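Local coordinates for protein lipase (Pelosinus fermentans, PDB 5AH0) that is a zinc-containing lipase of the alpha/beta-hydrolase clan that hydrolyses ester bonds, including those of the polyester poly(butylene adipate-co-terephthalate), at residues T42-T47 and G91-W96. Numbering follows the deposited sequence.
Sequences TAYTAT and GLYPEW
Tyr44 meets Leu92 and Tyr93 at its CB, over its ring and at its hydroxyl end, and tracing its side chain outward accounts for the largest share on the strand side. Tyr44 CB packs against Leu92 CD1 at 3.8 Å. Chi1 of -60° sets CG beside the backbone N, and Leu92 O lies over one face of the ring, offset toward the rim, 3.7 Å from Tyr44 CE1. At the far end, Tyr44 OH and Tyr93 CD1 are 4.1 Å apart. The planes are near parallel (28°), yet the Tyr44 and Tyr93 rings are slid apart, centroids 5.9 Å, so they barely overlap. Leu92 CD1 lies 3.3 Å from Thr45 O and 4.2 Å from Ala46 CB, so one methyl touches Tyr44, Thr45 and Ala46. Strand 43-46 pairs in parallel with strand 6-9, Tyr44 bonding through its backbone to Ile6 and Leu8, while the backbone of Leu92 is tied to Tyr64 of helix 54-66. The contact thus joins the central sheet of the alpha/beta-hydrolase fold to the loop after strand 85-89. No hydrogen bond crosses between the segments, and Leu92 O and Thr45 O both meet carbon atoms here, so van der Waals packing probably supplies most of the cohesion.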
loop_
_atom_site.group_PDB
_atom_site.type_symbol
_atom_site.label_atom_id
_atom_site.label_comp_id
_atom_site.label_asym_id
_atom_site.label_seq_id
_atom_site.Cartn_x
_atom_site.Cartn_y
_atom_site.Cartn_z
ATOM N N THR A 42 18.584 0.539 9.264
ATOM C CA THR A 42 18.240 -0.691 8.559
ATOM C C THR A 42 16.852 -0.613 7.966
ATOM O O THR A 42 15.875 -0.408 8.689
ATOM C CB THR A 42 18.295 -1.914 9.482
ATOM O OG1 THR A 42 19.618 -2.056 10.020
ATOM C CG2 THR A 42 17.923 -3.176 8.714
ATOM N N ALA A 43 16.767 -0.773 6.648
ATOM C CA ALA A 43 15.479 -0.754 5.964
ATOM C C ALA A 43 15.378 -1.924 5.015
ATOM O O ALA A 43 16.345 -2.285 4.345
ATOM C CB ALA A 43 15.273 0.534 5.223
ATOM N N TYR A 44 14.192 -2.513 4.981
ATOM C CA TYR A 44 13.889 -3.635 4.116
ATOM C C TYR A 44 12.742 -3.255 3.201
ATOM O O TYR A 44 11.987 -2.327 3.507
ATOM C CB TYR A 44 13.517 -4.862 4.945
ATOM C CG TYR A 44 14.600 -5.334 5.879
ATOM C CD1 TYR A 44 15.767 -5.891 5.388
ATOM C CD2 TYR A 44 14.460 -5.217 7.256
ATOM C CE1 TYR A 44 16.765 -6.338 6.244
ATOM C CE2 TYR A 44 15.458 -5.657 8.127
ATOM C CZ TYR A 44 16.610 -6.216 7.615
ATOM O OH TYR A 44 17.610 -6.654 8.465
ATOM N N THR A 45 12.614 -3.960 2.079
ATOM C CA THR A 45 11.549 -3.665 1.126
ATOM C C THR A 45 10.704 -4.905 0.893
ATOM O O THR A 45 11.204 -5.946 0.440
ATOM C CB THR A 45 12.093 -3.137 -0.220
ATOM O OG1 THR A 45 12.793 -1.910 -0.001
ATOM C CG2 THR A 45 10.961 -2.872 -1.178
ATOM N N ALA A 46 9.428 -4.790 1.250
ATOM C CA ALA A 46 8.470 -5.874 1.063
ATOM C C ALA A 46 7.739 -5.704 -0.260
ATOM O O ALA A 46 7.589 -4.593 -0.747
ATOM C CB ALA A 46 7.488 -5.924 2.212
ATOM N N THR A 47 7.292 -6.814 -0.832
ATOM C CA THR A 47 6.559 -6.782 -2.087
ATOM C C THR A 47 5.243 -7.543 -1.961
ATOM O O THR A 47 5.216 -8.673 -1.484
ATOM C CB THR A 47 7.381 -7.390 -3.231
ATOM O OG1 THR A 47 8.535 -6.583 -3.469
ATOM C CG2 THR A 47 6.554 -7.470 -4.500
ATOM N N GLY A 91 12.236 -14.573 3.633
ATOM C CA GLY A 91 11.962 -13.687 4.745
ATOM C C GLY A 91 12.992 -12.585 4.839
ATOM O O GLY A 91 14.193 -12.844 4.867
ATOM N N LEU A 92 12.514 -11.347 4.879
ATOM C CA LEU A 92 13.385 -10.186 4.990
ATOM C C LEU A 92 14.016 -10.119 6.360
ATOM O O LEU A 92 15.126 -9.614 6.515
ATOM C CB LEU A 92 12.611 -8.896 4.748
ATOM C CG LEU A 92 12.096 -8.634 3.343
ATOM C CD1 LEU A 92 11.223 -7.391 3.359
ATOM C CD2 LEU A 92 13.260 -8.488 2.369
ATOM N N TYR A 93 13.274 -10.599 7.356
ATOM C CA TYR A 93 13.651 -10.453 8.758
ATOM C C TYR A 93 13.135 -11.627 9.598
ATOM O O TYR A 93 12.217 -11.464 10.402
ATOM C CB TYR A 93 13.107 -9.122 9.284
ATOM C CG TYR A 93 13.624 -8.676 10.632
ATOM C CD1 TYR A 93 14.986 -8.635 10.904
ATOM C CD2 TYR A 93 12.746 -8.246 11.619
ATOM C CE1 TYR A 93 15.455 -8.210 12.141
ATOM C CE2 TYR A 93 13.203 -7.815 12.850
ATOM C CZ TYR A 93 14.557 -7.802 13.108
ATOM O OH TYR A 93 15.006 -7.378 14.337
ATOM N N PRO A 94 13.722 -12.816 9.408
ATOM C CA PRO A 94 13.267 -14.060 10.050
ATOM C C PRO A 94 13.087 -13.974 11.569
ATOM O O PRO A 94 12.238 -14.674 12.111
ATOM C CB PRO A 94 14.376 -15.054 9.701
ATOM C CG PRO A 94 14.939 -14.535 8.420
ATOM C CD PRO A 94 14.890 -13.042 8.539
ATOM N N GLU A 95 13.853 -13.124 12.241
ATOM C CA GLU A 95 13.791 -13.047 13.695
ATOM C C GLU A 95 12.725 -12.078 14.178
ATOM O O GLU A 95 12.672 -11.761 15.367
ATOM C CB GLU A 95 15.142 -12.630 14.266
ATOM C CG GLU A 95 16.332 -13.251 13.556
ATOM C CD GLU A 95 16.694 -12.487 12.294
ATOM O OE1 GLU A 95 16.488 -11.254 12.277
ATOM O OE2 GLU A 95 17.177 -13.121 11.329
ATOM N N TRP A 96 11.881 -11.622 13.254
ATOM C CA TRP A 96 10.801 -10.695 13.567
ATOM C C TRP A 96 9.933 -11.282 14.677
ATOM O O TRP A 96 9.514 -12.437 14.592
ATOM C CB TRP A 96 9.967 -10.426 12.310
ATOM C CG TRP A 96 8.845 -9.436 12.466
ATOM C CD1 TRP A 96 8.828 -8.327 13.261
ATOM C CD2 TRP A 96 7.571 -9.479 11.810
ATOM N NE1 TRP A 96 7.627 -7.670 13.133
ATOM C CE2 TRP A 96 6.837 -8.359 12.251
ATOM C CE3 TRP A 96 6.982 -10.354 10.894
ATOM C CZ2 TRP A 96 5.541 -8.093 11.803
ATOM C CZ3 TRP A 96 5.697 -10.089 10.454
ATOM C CH2 TRP A 96 4.991 -8.969 10.908
#